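Local structure of cobalamin biosynthesis protein CobN (Mycobacterium tuberculosis, 7C6O) at residues A868-E873 against I1054-K1059; V881-W886 against I898-A903; D1021-Y1026 against V1085-G1090; V1025-G1030 against D1045-Q1050. The protein is the large, catalytic subunit of cobaltochelatase, which inserts cobalt into the corrin-type ring during cobalamin biosynthesis. One frame throughout, in Å; residues are numbered along the deposited sequence.

How the interactions relate
All four contacts lie around one mixed eight-stranded sheet. Strands 880-885 and 1056-1061 are parallel neighbours there, so interactions 1 and 2, with centres 13 Å apart, place helices 853-874 and 896-905 over adjoining strands. Interaction 2 is nested inside the chain loop that interaction 1 closes, and so is interaction 4. Interactions 3 and 4 have centres 9 Å apart and share helix 1019-1030, which meets helix 1072-1089 in one and helix 1044-1051 in the other. Ile1054 packs on Val1085, linking interactions 1 and 3. Segments distant in sequence are thus gathered into one layered helix-and-sheet unit of the large subunit.

Interaction 1. Residues A868-E873 against I1054-K1059; sequences ARYRDE and IAVAAK
Tyr870 and Val1056 meet because of the way each is turned about its first side-chain bond. In Tyr870, CG lies anti to the backbone N (chi1 -170°), which carries the phenol off helix 853-874 toward the start of strand 1056-1061. In Val1056, chi1 of -159° sends CG1 away from the backbone N, and CG2 is the branch that reaches the ring. The two side chains run alongside each other in opposite senses. Val1056 CG2 comes to 3.3 Å from Tyr870 CD2, tight for two carbons, and to 3.6 Å from Tyr870 CE2, approaching the ring obliquely. Farther along the phenol, Ala1055 CB lies 3.7 Å from Tyr870 OH.

The polar end is joined through one water. It lies in the plane of the ring, at its edge, 2.9 Å from Tyr870 OH, and donates a hydrogen bond of 2.8 Å to Ala1055 O. The backbone of Ala1055 is itself held between Ser880 and Ala1094, so the carbonyl reached by the water belongs to a chain already tied to both neighbours. Pro878 and Tyr1096 also pack on Tyr870 and Val1056, closing the seam between helix 853-874 and the mixed sheet beneath it.

The contact has no direct hydrogen bond across it. Its chemistry is that of a buried apolar seat with one polar end, where the water lets the phenol oxygen and the carbonyl just before the strand share a bridge while the ring carbons stay against methyl groups.

Interaction 2. Residues V881-W886 against I898-A903; sequences VGLSVW and IAEVLA
Leu883 CD2 is the point where the strand meets the helix: it lies 3.7 Å from Val901 CG2 and 3.8 Å from Glu900 OE1. The other leucine methyl, CD1, is also near the carboxylate, 4.0 Å from that same OE1, so both branches of the fork pack against one oxygen. No hydrogen bond passes between the segments. The contact is one of methyl against methyl and of methyl against the end of an acid.

A chi1 of -178° points the Leu883 fork out from strand 880-885 toward the helix. Glu900 has an extended chain (chi1 -175°, chi2 -178°), which brings its carboxylate from the helix out to the sheet, whereas Val901 touches with CG2. The leucine crosses both partners at a slant.

In the second shell, Asn1060 ND2 donates a hydrogen bond to Glu900 OE1, giving this buried oxygen a polar partner and helping to set where the carboxylate sits beside the leucine methyls. Leu862 and Leu866 of helix 853-874 pack on the Glu900 side chain, and Val936 and Val938 of strand 935-940 pack on Val901.

Helix 896-905 thus lies against strand 880-885 and its parallel neighbour 935-940, as a helix covering one face of a mixed alpha/beta sheet. Helix 853-874 sits beside Glu900 and helix 949-963 beside Ile898, Val901 and Leu902. Beneath it, strand 880-885 is bonded through its backbone to strand 935-940 and to strand 1056-1061.

Interaction 3. Residues D1021-Y1026 against V1085-G1090; sequences DLAQVY and VRALTG
In the helix that brings Ala1087 to Ala1023, the carbonyl oxygen of Val1085 takes two hydrogen bonds from the same residue. Thr1089 OG1 donates at 2.9 Å, from above the carbonyl plane (40° out of it), and Thr1089 N donates at the same length as the ordinary helical bond. With chi1 at 71° the hydroxyl folds back over the last turn, where it is also bonded to Gln1091 N. Gly1090 then leaves the helix with positive phi.

Between the helices the contact is a small one, methyl to methyl. Ala1023 CB lies 3.6 Å from Ala1087 CB, and the CA atoms of these two residues are 6.4 Å apart, a spacing made possible by having a single methyl on each side.

Helix 1072-1089 is the connecting helix of a beta-alpha-beta crossover: it joins strand 1056-1061 to its parallel neighbour 1094-1099, and helix 1019-1030 packs against it as a further layer. Tyr1026 extends that seam along the same helix, touching Met1081 and Thr1084.

At one side of the alanine pair, Arg1086 bends at chi3 (61°) and brings its guanidinium toward helix 1019-1030. Leu1022 CD1 lies near the plane of that group, at its edge, 4.4 Å from Arg1086 NH2. The charge has firmer partners: Arg1086 NE forms a salt bridge with Asp1019, at the start of the facing helix, and Arg1086 NH1 donates to the carbonyl oxygen of Thr1156.

Interaction 4. Residues V1025-G1030 against D1045-Q1050; sequences VYTAWG and DDMNRQ
Met1047 supplies the apolar part of the contact, laying its thioether end across Thr1027. Its CE methyl is 3.4 Å from Thr1027 OG1 and 3.8 Å from Thr1027 CG2, so it covers both branches of the threonine. The chain leaves helix 1044-1051 swung away from its own backbone nitrogen (chi1 -160°) and bends at the sulfur (chi3 72°), which turns CE onto the threonine. The sulfur has looser neighbours: Met1047 SD is 4.4 Å from Tyr1026 CE1, meeting the ring obliquely, and 4.0 Å from Gly1030 O.

The polar part runs through a water. It donates to Thr1027 OG1 at 2.6 Å and to Asn1048 OD1 at 2.7 Å, bridging the helices beside the methionine. Since Thr1027 OG1 is also hydrogen-bonded to Ala1023 O, the hydroxyl is held both by its own helix and by the bridge. The Tyr1026 hydroxyl has its partner in Tyr1051, just past segment 1045-1050, which adds a second polar tie between the helices.

The axes of the two segments approach to 11.2 Å at their closest and cross at 124°, a spacing that the long methionine spans. Along the chain the order is helix 1019-1030, a beta hairpin of strands 1032-1034 and 1041-1042 at one margin of the mixed sheet, then helix 1044-1051. The two helices fold back against each other beside that sheet edge, with helix 1072-1089 touching both.

Interaction 1. Residues A868-E873 against I1054-K1059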
# COMPACT_ATOMS: atom_id res chain seq x y z
N ALA A 868 -27.72 5.33 12.05
CA ALA A 868 -28.61 6.43 12.40
C ALA A 868 -29.19 7.09 11.16
O ALA A 868 -30.39 7.40 11.11
CB ALA A 868 -27.87 7.46 13.25
N ARG A 869 -28.36 7.31 10.13
CA ARG A 869 -28.84 7.93 8.91
C ARG A 869 -29.90 7.07 8.23
O ARG A 869 -30.96 7.56 7.82
CB ARG A 869 -27.68 8.20 7.95
CG ARG A 869 -28.07 8.92 6.67
CD ARG A 869 -28.59 10.32 6.96
NE ARG A 869 -29.13 10.98 5.77
CZ ARG A 869 -28.48 11.88 5.04
NH1 ARG A 869 -27.25 12.25 5.37
NH2 ARG A 869 -29.07 12.42 3.98
N TYR A 870 -29.63 5.76 8.12
CA TYR A 870 -30.57 4.87 7.44
C TYR A 870 -31.89 4.80 8.20
O TYR A 870 -32.97 4.90 7.60
CB TYR A 870 -29.96 3.48 7.28
CG TYR A 870 -30.78 2.57 6.39
CD1 TYR A 870 -31.80 1.78 6.91
CD2 TYR A 870 -30.54 2.53 5.03
CE1 TYR A 870 -32.55 0.96 6.09
CE2 TYR A 870 -31.28 1.70 4.20
CZ TYR A 870 -32.28 0.92 4.74
OH TYR A 870 -33.02 0.10 3.92
N ARG A 871 -31.82 4.61 9.52
CA ARG A 871 -33.04 4.49 10.31
C ARG A 871 -33.83 5.79 10.30
O ARG A 871 -35.07 5.77 10.30
CB ARG A 871 -32.69 4.06 11.74
CG ARG A 871 -33.88 3.68 12.59
CD ARG A 871 -33.46 2.87 13.81
NE ARG A 871 -34.56 2.69 14.75
CZ ARG A 871 -35.46 1.71 14.69
NH1 ARG A 871 -35.39 0.81 13.72
NH2 ARG A 871 -36.42 1.63 15.60
N ASP A 872 -33.14 6.94 10.28
CA ASP A 872 -33.83 8.22 10.19
C ASP A 872 -34.64 8.32 8.90
O ASP A 872 -35.74 8.90 8.89
CB ASP A 872 -32.83 9.37 10.27
CG ASP A 872 -32.38 9.66 11.69
OD1 ASP A 872 -32.93 9.04 12.63
OD2 ASP A 872 -31.47 10.50 11.87
N GLU A 873 -34.12 7.78 7.80
CA GLU A 873 -34.79 7.89 6.52
C GLU A 873 -35.84 6.81 6.30
O GLU A 873 -36.87 7.08 5.67
CB GLU A 873 -33.77 7.84 5.38
CG GLU A 873 -34.39 7.99 3.99
CD GLU A 873 -33.44 8.60 2.98
OE1 GLU A 873 -32.31 8.95 3.36
OE2 GLU A 873 -33.84 8.73 1.80
N ILE A 1054 -28.05 -6.32 -0.05
CA ILE A 1054 -27.42 -5.07 0.35
C ILE A 1054 -28.45 -3.95 0.36
O ILE A 1054 -29.05 -3.63 -0.67
CB ILE A 1054 -26.24 -4.73 -0.57
CG1 ILE A 1054 -25.13 -5.77 -0.41
CG2 ILE A 1054 -25.73 -3.32 -0.28
CD1 ILE A 1054 -23.97 -5.57 -1.37
N ALA A 1055 -28.65 -3.36 1.54
CA ALA A 1055 -29.57 -2.23 1.68
C ALA A 1055 -28.86 -0.89 1.55
O ALA A 1055 -29.46 0.08 1.07
CB ALA A 1055 -30.29 -2.30 3.03
N VAL A 1056 -27.60 -0.81 1.97
CA VAL A 1056 -26.78 0.40 1.86
C VAL A 1056 -25.44 0.01 1.27
O VAL A 1056 -24.73 -0.83 1.84
CB VAL A 1056 -26.56 1.08 3.22
CG1 VAL A 1056 -26.19 2.54 3.02
CG2 VAL A 1056 -27.76 0.94 4.12
N ALA A 1057 -25.07 0.65 0.17
CA ALA A 1057 -23.72 0.52 -0.38
C ALA A 1057 -22.89 1.69 0.13
O ALA A 1057 -23.20 2.85 -0.15
CB ALA A 1057 -23.74 0.49 -1.91
N ALA A 1058 -21.84 1.40 0.89
CA ALA A 1058 -21.08 2.43 1.59
C ALA A 1058 -19.63 2.45 1.12
O ALA A 1058 -19.04 1.42 0.80
CB ALA A 1058 -21.13 2.22 3.11
N LYS A 1059 -19.07 3.65 1.09
CA LYS A 1059 -17.65 3.87 0.87
C LYS A 1059 -17.22 5.03 1.76
O LYS A 1059 -17.95 6.00 1.91
CB LYS A 1059 -17.33 4.19 -0.59
CG LYS A 1059 -15.84 4.42 -0.87
CD LYS A 1059 -15.05 3.14 -0.62
CE LYS A 1059 -13.55 3.35 -0.79
NZ LYS A 1059 -12.91 4.02 0.39
O HOH W 1 -32.24 0.35 1.10

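Interaction 2. Residues V881-W886 against I898-A903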
# COMPACT_ATOMS: atom_id res chain seq x y z
N VAL A 881 -25.24 -4.17 5.04
CA VAL A 881 -24.41 -3.07 4.54
C VAL A 881 -23.34 -3.67 3.64
O VAL A 881 -22.67 -4.63 4.02
CB VAL A 881 -23.78 -2.27 5.69
CG1 VAL A 881 -22.79 -1.25 5.14
CG2 VAL A 881 -24.86 -1.60 6.53
N GLY A 882 -23.19 -3.10 2.44
CA GLY A 882 -22.07 -3.43 1.57
C GLY A 882 -21.02 -2.35 1.69
O GLY A 882 -21.32 -1.16 1.57
N LEU A 883 -19.78 -2.77 1.94
CA LEU A 883 -18.68 -1.84 2.18
C LEU A 883 -17.49 -2.22 1.32
O LEU A 883 -17.07 -3.38 1.31
CB LEU A 883 -18.29 -1.82 3.66
CG LEU A 883 -17.18 -0.83 4.04
CD1 LEU A 883 -17.68 0.61 3.93
CD2 LEU A 883 -16.66 -1.12 5.45
N SER A 884 -16.92 -1.23 0.63
CA SER A 884 -15.69 -1.42 -0.12
C SER A 884 -14.51 -0.99 0.74
O SER A 884 -14.53 0.09 1.34
CB SER A 884 -15.72 -0.62 -1.43
OG SER A 884 -16.72 -1.12 -2.30
N VAL A 885 -13.49 -1.85 0.81
CA VAL A 885 -12.39 -1.69 1.76
C VAL A 885 -11.08 -1.77 1.01
O VAL A 885 -10.81 -2.78 0.33
CB VAL A 885 -12.45 -2.74 2.88
CG1 VAL A 885 -11.23 -2.65 3.76
CG2 VAL A 885 -13.72 -2.58 3.70
N TRP A 886 -10.24 -0.74 1.14
CA TRP A 886 -8.97 -0.65 0.43
C TRP A 886 -7.80 -0.73 1.39
O TRP A 886 -7.88 -0.30 2.55
CB TRP A 886 -8.88 0.66 -0.35
CG TRP A 886 -9.87 0.80 -1.46
CD1 TRP A 886 -10.54 -0.20 -2.10
CD2 TRP A 886 -10.33 2.03 -2.04
NE1 TRP A 886 -11.38 0.33 -3.05
CE2 TRP A 886 -11.26 1.70 -3.04
CE3 TRP A 886 -10.03 3.38 -1.82
CZ2 TRP A 886 -11.91 2.66 -3.81
CZ3 TRP A 886 -10.67 4.34 -2.59
CH2 TRP A 886 -11.59 3.97 -3.58
N ILE A 898 -12.06 -1.61 8.75
CA ILE A 898 -12.11 -2.91 9.41
C ILE A 898 -12.93 -2.82 10.68
O ILE A 898 -13.78 -3.68 10.96
CB ILE A 898 -10.68 -3.41 9.69
CG1 ILE A 898 -9.85 -3.42 8.40
CG2 ILE A 898 -10.73 -4.79 10.34
CD1 ILE A 898 -8.36 -3.31 8.64
N ALA A 899 -12.69 -1.78 11.48
CA ALA A 899 -13.43 -1.60 12.72
C ALA A 899 -14.92 -1.41 12.45
O ALA A 899 -15.76 -1.87 13.23
CB ALA A 899 -12.87 -0.41 13.50
N GLU A 900 -15.26 -0.73 11.35
CA GLU A 900 -16.67 -0.52 11.04
C GLU A 900 -17.38 -1.84 10.76
O GLU A 900 -18.50 -2.06 11.23
CB GLU A 900 -16.83 0.43 9.85
CG GLU A 900 -18.28 0.80 9.56
CD GLU A 900 -18.43 1.69 8.34
OE1 GLU A 900 -17.43 1.94 7.65
OE2 GLU A 900 -19.57 2.15 8.08
N VAL A 901 -16.73 -2.73 10.01
CA VAL A 901 -17.30 -4.05 9.76
C VAL A 901 -17.52 -4.79 11.07
O VAL A 901 -18.60 -5.33 11.33
CB VAL A 901 -16.39 -4.86 8.81
CG1 VAL A 901 -16.94 -6.27 8.64
CG2 VAL A 901 -16.27 -4.16 7.46
N LEU A 902 -16.49 -4.81 11.93
CA LEU A 902 -16.61 -5.48 13.22
C LEU A 902 -17.72 -4.86 14.07
O LEU A 902 -18.49 -5.57 14.71
CB LEU A 902 -15.27 -5.43 13.95
CG LEU A 902 -14.13 -6.22 13.30
CD1 LEU A 902 -12.82 -6.03 14.06
CD2 LEU A 902 -14.50 -7.70 13.23
N ALA A 903 -17.81 -3.52 14.07
CA ALA A 903 -18.83 -2.85 14.87
C ALA A 903 -20.23 -3.19 14.39
O ALA A 903 -21.14 -3.41 15.20
CB ALA A 903 -18.61 -1.34 14.85

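Interaction 3. Residues D1021-Y1026 against V1085-G1090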
# COMPACT_ATOMS: atom_id res chain seq x y z
N ASP A 1021 -24.52 -5.25 -18.25
CA ASP A 1021 -23.12 -5.17 -18.66
C ASP A 1021 -22.24 -4.69 -17.52
O ASP A 1021 -21.17 -5.26 -17.27
CB ASP A 1021 -22.97 -4.24 -19.87
CG ASP A 1021 -23.64 -4.78 -21.11
OD1 ASP A 1021 -23.69 -6.02 -21.28
OD2 ASP A 1021 -24.11 -3.96 -21.92
N LEU A 1022 -22.67 -3.64 -16.83
CA LEU A 1022 -21.91 -3.15 -15.68
C LEU A 1022 -21.72 -4.25 -14.65
O LEU A 1022 -20.60 -4.47 -14.15
CB LEU A 1022 -22.63 -1.95 -15.05
CG LEU A 1022 -22.83 -0.71 -15.93
CD1 LEU A 1022 -23.62 0.36 -15.19
CD2 LEU A 1022 -21.50 -0.17 -16.42
N ALA A 1023 -22.79 -4.97 -14.32
CA ALA A 1023 -22.71 -6.02 -13.31
C ALA A 1023 -21.84 -7.18 -13.79
O ALA A 1023 -21.10 -7.78 -13.00
CB ALA A 1023 -24.11 -6.52 -12.95
N GLN A 1024 -21.91 -7.51 -15.08
CA GLN A 1024 -21.11 -8.62 -15.60
C GLN A 1024 -19.62 -8.34 -15.48
O GLN A 1024 -18.84 -9.22 -15.09
CB GLN A 1024 -21.49 -8.92 -17.05
CG GLN A 1024 -20.68 -10.07 -17.65
CD GLN A 1024 -21.09 -10.41 -19.07
OE1 GLN A 1024 -22.00 -9.80 -19.64
NE2 GLN A 1024 -20.42 -11.40 -19.66
N VAL A 1025 -19.20 -7.12 -15.81
CA VAL A 1025 -17.79 -6.78 -15.67
C VAL A 1025 -17.39 -6.74 -14.20
O VAL A 1025 -16.37 -7.33 -13.80
CB VAL A 1025 -17.49 -5.44 -16.38
CG1 VAL A 1025 -16.09 -4.95 -16.02
CG2 VAL A 1025 -17.63 -5.60 -17.89
N TYR A 1026 -18.19 -6.06 -13.37
CA TYR A 1026 -17.91 -6.02 -11.94
C TYR A 1026 -17.79 -7.43 -11.36
O TYR A 1026 -16.87 -7.71 -10.57
CB TYR A 1026 -19.01 -5.24 -11.22
CG TYR A 1026 -18.84 -5.11 -9.72
CD1 TYR A 1026 -19.32 -6.09 -8.86
CD2 TYR A 1026 -18.22 -4.00 -9.17
CE1 TYR A 1026 -19.17 -5.97 -7.49
CE2 TYR A 1026 -18.07 -3.87 -7.80
CZ TYR A 1026 -18.55 -4.86 -6.97
OH TYR A 1026 -18.40 -4.74 -5.60
N VAL A 1085 -25.96 -4.32 -7.49
CA VAL A 1085 -27.17 -4.57 -6.71
C VAL A 1085 -28.41 -4.19 -7.51
O VAL A 1085 -29.42 -4.91 -7.51
CB VAL A 1085 -27.11 -3.82 -5.37
CG1 VAL A 1085 -28.42 -3.98 -4.60
CG2 VAL A 1085 -25.93 -4.31 -4.53
N ARG A 1086 -28.36 -3.05 -8.21
CA ARG A 1086 -29.50 -2.64 -9.02
C ARG A 1086 -29.77 -3.65 -10.13
O ARG A 1086 -30.93 -3.99 -10.40
CB ARG A 1086 -29.26 -1.25 -9.61
CG ARG A 1086 -30.47 -0.69 -10.37
CD ARG A 1086 -30.23 0.72 -10.90
NE ARG A 1086 -29.12 0.77 -11.84
CZ ARG A 1086 -27.97 1.39 -11.60
NH1 ARG A 1086 -27.79 2.03 -10.45
NH2 ARG A 1086 -27.00 1.38 -12.51
N ALA A 1087 -28.72 -4.15 -10.78
CA ALA A 1087 -28.90 -5.15 -11.83
C ALA A 1087 -29.55 -6.41 -11.28
O ALA A 1087 -30.43 -7.00 -11.92
CB ALA A 1087 -27.55 -5.48 -12.48
N LEU A 1088 -29.13 -6.84 -10.09
CA LEU A 1088 -29.64 -8.09 -9.53
C LEU A 1088 -31.08 -7.95 -9.07
O LEU A 1088 -31.89 -8.88 -9.25
CB LEU A 1088 -28.75 -8.54 -8.37
CG LEU A 1088 -27.36 -9.07 -8.75
CD1 LEU A 1088 -26.48 -9.16 -7.52
CD2 LEU A 1088 -27.48 -10.42 -9.43
N THR A 1089 -31.44 -6.81 -8.46
CA THR A 1089 -32.74 -6.66 -7.83
C THR A 1089 -33.70 -5.76 -8.59
O THR A 1089 -34.90 -5.80 -8.31
CB THR A 1089 -32.58 -6.09 -6.41
OG1 THR A 1089 -32.17 -4.72 -6.49
CG2 THR A 1089 -31.53 -6.87 -5.63
N GLY A 1090 -33.21 -4.95 -9.53
CA GLY A 1090 -34.04 -3.96 -10.18
C GLY A 1090 -34.18 -2.65 -9.44
O GLY A 1090 -34.78 -1.71 -9.97

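Interaction 4. Residues V1025-G1030 against D1045-Q1050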
# COMPACT_ATOMS: atom_id res chain seq x y z
N VAL A 1025 -19.20 -7.12 -15.81
CA VAL A 1025 -17.79 -6.78 -15.67
C VAL A 1025 -17.39 -6.74 -14.20
O VAL A 1025 -16.37 -7.33 -13.80
CB VAL A 1025 -17.49 -5.44 -16.38
CG1 VAL A 1025 -16.09 -4.95 -16.02
CG2 VAL A 1025 -17.63 -5.60 -17.89
N TYR A 1026 -18.19 -6.06 -13.37
CA TYR A 1026 -17.91 -6.02 -11.94
C TYR A 1026 -17.79 -7.43 -11.36
O TYR A 1026 -16.87 -7.71 -10.57
CB TYR A 1026 -19.01 -5.24 -11.22
CG TYR A 1026 -18.84 -5.11 -9.72
CD1 TYR A 1026 -19.32 -6.09 -8.86
CD2 TYR A 1026 -18.22 -4.00 -9.17
CE1 TYR A 1026 -19.17 -5.97 -7.49
CE2 TYR A 1026 -18.07 -3.87 -7.80
CZ TYR A 1026 -18.55 -4.86 -6.97
OH TYR A 1026 -18.40 -4.74 -5.60
N THR A 1027 -18.68 -8.33 -11.76
CA THR A 1027 -18.66 -9.69 -11.23
C THR A 1027 -17.51 -10.50 -11.81
O THR A 1027 -16.97 -11.38 -11.13
CB THR A 1027 -20.01 -10.37 -11.52
OG1 THR A 1027 -21.07 -9.54 -11.02
CG2 THR A 1027 -20.08 -11.73 -10.84
N ALA A 1028 -17.12 -10.23 -13.06
CA ALA A 1028 -15.99 -10.95 -13.65
C ALA A 1028 -14.68 -10.60 -12.96
O ALA A 1028 -13.76 -11.42 -12.93
CB ALA A 1028 -15.90 -10.64 -15.14
N TRP A 1029 -14.57 -9.39 -12.41
CA TRP A 1029 -13.35 -8.95 -11.76
C TRP A 1029 -13.37 -9.12 -10.25
O TRP A 1029 -12.30 -9.16 -9.63
CB TRP A 1029 -13.07 -7.47 -12.09
CG TRP A 1029 -12.64 -7.23 -13.51
CD1 TRP A 1029 -13.33 -7.54 -14.64
CD2 TRP A 1029 -11.42 -6.61 -13.94
NE1 TRP A 1029 -12.62 -7.15 -15.75
CE2 TRP A 1029 -11.45 -6.58 -15.35
CE3 TRP A 1029 -10.32 -6.07 -13.27
CZ2 TRP A 1029 -10.40 -6.04 -16.10
CZ3 TRP A 1029 -9.28 -5.53 -14.02
CH2 TRP A 1029 -9.33 -5.52 -15.42
N GLY A 1030 -14.55 -9.23 -9.63
CA GLY A 1030 -14.63 -9.27 -8.19
C GLY A 1030 -15.51 -10.36 -7.60
O GLY A 1030 -15.79 -10.36 -6.40
N ASP A 1045 -22.41 -17.15 -7.61
CA ASP A 1045 -23.74 -17.37 -7.06
C ASP A 1045 -23.82 -16.88 -5.62
O ASP A 1045 -24.84 -16.30 -5.20
CB ASP A 1045 -24.11 -18.85 -7.15
CG ASP A 1045 -24.45 -19.27 -8.57
OD1 ASP A 1045 -25.03 -18.45 -9.32
OD2 ASP A 1045 -24.14 -20.42 -8.94
N ASP A 1046 -22.76 -17.08 -4.84
CA ASP A 1046 -22.74 -16.57 -3.47
C ASP A 1046 -22.69 -15.05 -3.46
O ASP A 1046 -23.33 -14.41 -2.62
CB ASP A 1046 -21.56 -17.15 -2.70
CG ASP A 1046 -21.73 -18.62 -2.40
OD1 ASP A 1046 -22.89 -19.05 -2.20
OD2 ASP A 1046 -20.72 -19.34 -2.35
N MET A 1047 -21.93 -14.44 -4.38
CA MET A 1047 -21.89 -12.99 -4.43
C MET A 1047 -23.26 -12.41 -4.76
O MET A 1047 -23.70 -11.43 -4.15
CB MET A 1047 -20.86 -12.51 -5.46
CG MET A 1047 -20.42 -11.07 -5.25
SD MET A 1047 -19.82 -10.26 -6.75
CE MET A 1047 -21.37 -10.05 -7.63
N ASN A 1048 -23.97 -13.02 -5.72
CA ASN A 1048 -25.29 -12.53 -6.10
C ASN A 1048 -26.28 -12.65 -4.95
O ASN A 1048 -27.08 -11.74 -4.72
CB ASN A 1048 -25.80 -13.28 -7.33
CG ASN A 1048 -24.97 -12.98 -8.58
OD1 ASN A 1048 -24.35 -11.93 -8.69
ND2 ASN A 1048 -24.97 -13.92 -9.52
N ARG A 1049 -26.23 -13.76 -4.21
CA ARG A 1049 -27.14 -13.93 -3.09
C ARG A 1049 -26.94 -12.84 -2.04
O ARG A 1049 -27.92 -12.28 -1.53
CB ARG A 1049 -26.96 -15.31 -2.46
CG ARG A 1049 -27.33 -16.46 -3.38
CD ARG A 1049 -27.24 -17.81 -2.68
NE ARG A 1049 -28.35 -18.02 -1.76
CZ ARG A 1049 -29.54 -18.48 -2.13
NH1 ARG A 1049 -29.77 -18.78 -3.41
NH2 ARG A 1049 -30.50 -18.64 -1.24
N GLN A 1050 -25.68 -12.51 -1.73
CA GLN A 1050 -25.42 -11.50 -0.71
C GLN A 1050 -25.66 -10.09 -1.23
O GLN A 1050 -26.17 -9.24 -0.50
CB GLN A 1050 -23.99 -11.64 -0.18
CG GLN A 1050 -23.59 -13.06 0.22
CD GLN A 1050 -24.63 -13.77 1.06
OE1 GLN A 1050 -25.30 -13.16 1.90
NE2 GLN A 1050 -24.77 -15.08 0.85
O HOH W 2 -23.52 -10.41 -10.78